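Galactose mutarotase-like protein (Clostridium acetobutylicum, PDB 3OS7) probably binds carbohydrate and may act as an aldose 1-epimerase, interconverting the anomers of a sugar. Local coordinates at residues A[83-88]-A[214-219]; A[98-101]-A[106-109]. All blocks are in the same frame, centred on the assembly; numbering follows the deposited sequence.

Interaction 1 of 2, residues A[83-88]-A[214-219]; sequences IDDGTF and DSRNLP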
loop_
_atom_site.group_PDB
_atom_site.type_symbol
_atom_site.label_atom_id
_atom_site.label_comp_id
_atom_site.label_asym_id
_atom_site.label_seq_id
_atom_site.Cartn_x
_atom_site.Cartn_y
_atom_site.Cartn_z
ATOM N N ILE A 83 11.317 7.094 9.667
ATOM C CA ILE A 83 12.694 6.875 10.084
ATOM C C ILE A 83 13.042 7.970 11.081
ATOM O O ILE A 83 13.010 9.178 10.731
ATOM C CB ILE A 83 13.714 6.924 8.914
ATOM C CG1 ILE A 83 13.323 5.994 7.750
ATOM C CG2 ILE A 83 15.170 6.664 9.419
ATOM C CD1 ILE A 83 13.138 4.554 8.099
ATOM N N ASP A 84 13.375 7.554 12.305
ATOM C CA ASP A 84 13.738 8.459 13.397
ATOM C C ASP A 84 14.818 9.476 13.034
ATOM O O ASP A 84 15.931 9.112 12.620
ATOM C CB ASP A 84 14.160 7.572 14.608
ATOM C CG ASP A 84 14.494 8.361 15.867
ATOM O OD1 ASP A 84 14.471 9.610 15.843
ATOM O OD2 ASP A 84 14.771 7.684 16.901
ATOM N N ASP A 85 14.484 10.778 13.135
ATOM C CA ASP A 85 15.438 11.863 12.808
ATOM C C ASP A 85 15.940 11.833 11.366
ATOM O O ASP A 85 16.926 12.489 11.027
ATOM C CB ASP A 85 16.646 11.879 13.789
ATOM C CG ASP A 85 16.275 12.252 15.201
ATOM O OD1 ASP A 85 15.190 12.836 15.425
ATOM O OD2 ASP A 85 17.080 11.935 16.115
ATOM N N GLY A 86 15.255 11.087 10.504
ATOM C CA GLY A 86 15.647 10.923 9.122
ATOM C C GLY A 86 17.001 10.273 8.913
ATOM O O GLY A 86 17.648 10.514 7.881
ATOM N N THR A 87 17.454 9.468 9.872
ATOM C CA THR A 87 18.814 8.927 9.771
ATOM C C THR A 87 18.911 7.520 10.311
ATOM O O THR A 87 18.193 7.127 11.234
ATOM C CB THR A 87 19.869 9.860 10.466
ATOM O OG1 THR A 87 21.224 9.431 10.182
ATOM C CG2 THR A 87 19.651 9.917 11.958
ATOM N N PHE A 88 19.792 6.750 9.688
ATOM C CA PHE A 88 20.094 5.385 10.166
ATOM C C PHE A 88 21.461 5.021 9.624
ATOM O O PHE A 88 21.969 5.687 8.735
ATOM C CB PHE A 88 19.042 4.342 9.744
ATOM C CG PHE A 88 18.950 4.088 8.249
ATOM C CD1 PHE A 88 18.100 4.835 7.457
ATOM C CD2 PHE A 88 19.715 3.102 7.633
ATOM C CE1 PHE A 88 17.986 4.588 6.107
ATOM C CE2 PHE A 88 19.614 2.859 6.276
ATOM C CZ PHE A 88 18.757 3.613 5.507
ATOM N N ASP A 214 5.564 5.362 20.590
ATOM C CA ASP A 214 5.827 6.476 21.503
ATOM C C ASP A 214 5.186 7.762 20.975
ATOM O O ASP A 214 4.436 7.737 20.001
ATOM C CB ASP A 214 7.347 6.625 21.817
ATOM C CG ASP A 214 8.213 7.079 20.618
ATOM O OD1 ASP A 214 7.686 7.538 19.583
ATOM O OD2 ASP A 214 9.468 6.970 20.730
ATOM N N SER A 215 5.486 8.884 21.612
ATOM C CA SER A 215 4.804 10.132 21.265
ATOM C C SER A 215 5.282 10.706 19.920
ATOM O O SER A 215 4.624 11.586 19.380
ATOM C CB SER A 215 5.014 11.151 22.379
ATOM O OG SER A 215 6.379 11.484 22.444
ATOM N N ARG A 216 6.398 10.192 19.372
ATOM C CA ARG A 216 6.827 10.545 18.005
ATOM C C ARG A 216 6.386 9.523 16.957
ATOM O O ARG A 216 6.796 9.567 15.805
ATOM C CB ARG A 216 8.341 10.732 17.990
ATOM C CG ARG A 216 8.787 11.952 18.773
ATOM C CD ARG A 216 10.282 12.047 18.876
ATOM N NE ARG A 216 10.877 12.148 17.551
ATOM C CZ ARG A 216 12.072 11.680 17.204
ATOM N NH1 ARG A 216 12.853 11.046 18.073
ATOM N NH2 ARG A 216 12.494 11.856 15.961
ATOM N N ASN A 217 5.511 8.611 17.362
ATOM C CA ASN A 217 5.023 7.532 16.523
ATOM C C ASN A 217 6.064 6.507 16.076
ATOM O O ASN A 217 5.830 5.784 15.125
ATOM C CB ASN A 217 4.186 8.063 15.342
ATOM C CG ASN A 217 2.845 8.636 15.800
ATOM O OD1 ASN A 217 2.317 8.242 16.828
ATOM N ND2 ASN A 217 2.304 9.555 15.040
ATOM N N LEU A 218 7.162 6.416 16.821
ATOM C CA LEU A 218 8.215 5.412 16.624
ATOM C C LEU A 218 7.933 4.234 17.563
ATOM O O LEU A 218 7.477 4.435 18.686
ATOM C CB LEU A 218 9.585 6.011 16.934
ATOM C CG LEU A 218 9.934 7.244 16.095
ATOM C CD1 LEU A 218 11.136 8.016 16.703
ATOM C CD2 LEU A 218 10.184 6.833 14.689
ATOM N N PRO A 219 8.195 3.003 17.103
ATOM C CA PRO A 219 7.965 1.873 18.010
ATOM C C PRO A 219 8.853 1.909 19.207
ATOM O O PRO A 219 10.045 2.274 19.110
ATOM C CB PRO A 219 8.319 0.642 17.170
ATOM C CG PRO A 219 8.401 1.124 15.766
ATOM C CD PRO A 219 8.695 2.572 15.790
#
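Asp84 and Leu218 bring the two backbones closest, at 7.1 Å between their CA atoms, too far for main-chain pairing. A type II turn from Ile83 to Gly86 and an overlapping type I' turn from Asp84 to Thr87 interrupt strand 82-90, while a type I turn from Asp214 to Asn217 carries Arg216, with Leu218 just after it. Arg216 bends at chi3 (61°) and brings NH2 between two carboxylates, in a salt-bridge network. Asp84 OD1 lies 3.0 Å from Arg216 NH2, which comes from above the carboxylate plane, and takes a weaker bond from NH1; the two planes are 70° apart. The Asp85 carboxylate is turned 21° from the guanidinium, and its OD1 stands 2.9 Å from Arg216 NH2 in a weak bond. Arg216 NE is held by Asn104 O. Leu218 CD1 covers one face of the guanidinium, 3.7 Å above its centre, and touches Asp84 CG at 3.5 Å. Asp214 OD1 accepts Arg216 N and Leu218 N from opposite faces of its carboxylate, fixing the loop that carries both side chains. The bond to Arg216 N makes an Asx turn, within a salt-bridged junction between the turns that break strand 82-90 and a loop of the mutarotase-like fold.

Interaction 2 of 2, residues A[98-101]-A[106-109]; sequences PINE and NYIH
Asn100 meets the 106-109 segment with CG set between its own backbone N and carbonyl carbon (chi1 68°), a rotation that swings the amide against the backbone of Tyr107 and Ile108. Glu101 instead carries CG opposite its backbone N (chi1 -166°) and runs out extended, side by side with Asn106 and pointing the same way.

The Asn100 amide grips Ile108 by both ends. OD1 receives Ile108 N at 2.7 Å, in the carbonyl plane and on a lone pair, and ND2 gives a fairly straight bond to Ile108 O at 3.0 Å. The side chain thus meets Ile108 much as a neighbouring strand's peptide would, and the two bonds fix its rotation. This amide lies nearly parallel to the Tyr107 ring, with 4° between the planes, and its OD1 approaches ring atom CD1 obliquely. Pro98 O reaches Tyr107 CD1 at the ring edge, 3.2 Å away.

Main-chain pairing is confined to a single antiparallel hydrogen-bonded pair, Glu101 with Asn106. Asn106 N gives a straight bond to Glu101 O, and Asn106 O takes Glu101 N at 3.0 Å together with a weak bond from Asn100 N: two residues facing one, a classic beta bulge. Asn106 ND2 adds a bond of 3.0 Å to Glu101 OE1, approaching nearly along the C-O axis. The other oxygen, Glu101 OE2, forms a salt bridge with Arg82 and accepts from Asn104, so the carboxylate is fixed at both oxygens. Ile99 lays CG2 3.5 Å from Asn106 O.

On the chain, 98-101 belongs to the loop following strand 93-96 and leans on strand 106-108, whose Tyr107 pairs with Ile83 of strand 82-90 and meets Phe97 edge-to-face.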
loop_
_atom_site.group_PDB
_atom_site.type_symbol
_atom_site.label_atom_id
_atom_site.label_comp_id
_atom_site.label_asym_id
_atom_site.label_seq_id
_atom_site.Cartn_x
_atom_site.Cartn_y
_atom_site.Cartn_z
ATOM N N PRO A 98 16.526 14.665 4.483
ATOM C CA PRO A 98 15.880 15.876 5.001
ATOM C C PRO A 98 14.567 15.533 5.704
ATOM O O PRO A 98 13.875 14.664 5.238
ATOM C CB PRO A 98 15.625 16.701 3.738
ATOM C CG PRO A 98 16.638 16.234 2.767
ATOM C CD PRO A 98 16.822 14.774 3.045
ATOM N N ILE A 99 14.244 16.218 6.793
ATOM C CA ILE A 99 13.043 15.941 7.579
ATOM C C ILE A 99 11.783 16.379 6.810
ATOM O O ILE A 99 11.644 17.555 6.460
ATOM C CB ILE A 99 13.134 16.689 8.947
ATOM C CG1 ILE A 99 14.302 16.157 9.764
ATOM C CG2 ILE A 99 11.808 16.630 9.752
ATOM C CD1 ILE A 99 14.207 14.607 10.027
ATOM N N ASN A 100 10.871 15.445 6.557
ATOM C CA ASN A 100 9.581 15.745 5.893
ATOM C C ASN A 100 8.366 15.475 6.799
ATOM O O ASN A 100 7.241 15.496 6.323
ATOM C CB ASN A 100 9.442 15.028 4.541
ATOM C CG ASN A 100 9.319 13.527 4.678
ATOM O OD1 ASN A 100 9.570 12.991 5.752
ATOM N ND2 ASN A 100 8.935 12.835 3.583
ATOM N N GLU A 101 8.620 15.192 8.083
ATOM C CA GLU A 101 7.577 15.152 9.118
ATOM C C GLU A 101 8.082 16.031 10.245
ATOM O O GLU A 101 8.848 15.601 11.080
ATOM C CB GLU A 101 7.282 13.699 9.588
ATOM C CG GLU A 101 5.973 13.638 10.386
ATOM C CD GLU A 101 5.810 12.453 11.346
ATOM O OE1 GLU A 101 6.750 11.678 11.583
ATOM O OE2 GLU A 101 4.694 12.295 11.879
ATOM N N ASN A 106 10.929 13.346 11.745
ATOM C CA ASN A 106 11.192 12.091 11.056
ATOM C C ASN A 106 11.252 12.292 9.555
ATOM O O ASN A 106 10.773 13.312 9.034
ATOM C CB ASN A 106 10.077 11.104 11.380
ATOM C CG ASN A 106 10.053 10.690 12.832
ATOM O OD1 ASN A 106 11.104 10.461 13.469
ATOM N ND2 ASN A 106 8.844 10.574 13.374
ATOM N N TYR A 107 11.837 11.321 8.849
ATOM C CA TYR A 107 11.592 11.140 7.433
ATOM C C TYR A 107 10.504 10.094 7.299
ATOM O O TYR A 107 10.561 9.050 7.964
ATOM C CB TYR A 107 12.850 10.721 6.660
ATOM C CG TYR A 107 12.593 10.681 5.173
ATOM C CD1 TYR A 107 12.530 11.845 4.431
ATOM C CD2 TYR A 107 12.340 9.482 4.516
ATOM C CE1 TYR A 107 12.252 11.835 3.099
ATOM C CE2 TYR A 107 12.045 9.468 3.159
ATOM C CZ TYR A 107 11.997 10.655 2.461
ATOM O OH TYR A 107 11.715 10.665 1.122
ATOM N N ILE A 108 9.527 10.325 6.412
ATOM C CA ILE A 108 8.365 9.413 6.343
ATOM C C ILE A 108 7.985 9.143 4.887
ATOM O O ILE A 108 8.042 10.052 4.051
ATOM C CB ILE A 108 7.159 9.987 7.125
ATOM C CG1 ILE A 108 6.114 8.925 7.421
ATOM C CG2 ILE A 108 6.539 11.161 6.377
ATOM C CD1 ILE A 108 4.890 9.409 8.302
ATOM N N HIS A 109 7.659 7.875 4.594
ATOM C CA HIS A 109 6.972 7.419 3.373
ATOM C C HIS A 109 7.735 7.402 2.036
ATOM O O HIS A 109 7.374 6.649 1.124
ATOM C CB HIS A 109 5.644 8.149 3.188
ATOM C CG HIS A 109 4.626 7.834 4.238
ATOM N ND1 HIS A 109 4.519 6.584 4.831
ATOM C CD2 HIS A 109 3.630 8.592 4.760
ATOM C CE1 HIS A 109 3.527 6.618 5.714
ATOM N NE2 HIS A 109 2.978 7.825 5.691
#

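In the fold
From the N terminus, strand 82-90 supplies the first half of interaction 1 and is broken by turns between Ile83 and Thr87. Strand 93-96 follows, and the chain then closes the short loop of interaction 2 when 106-109 returns to 98-101. Not until 126 residues beyond the first segment does 214-219 close the long loop of interaction 1, so interaction 2 is nested inside it. Strands 82-90 and 106-108 are neighbours in a three-stranded antiparallel sheet, and Asn106 OD1 packs against Arg216 NH2 where the two contacts meet. Interaction 1 ties this small sheet to the loop between strands 201-213 and 219-220; interaction 2 joins the 98-101 loop to its edge strand 106-108.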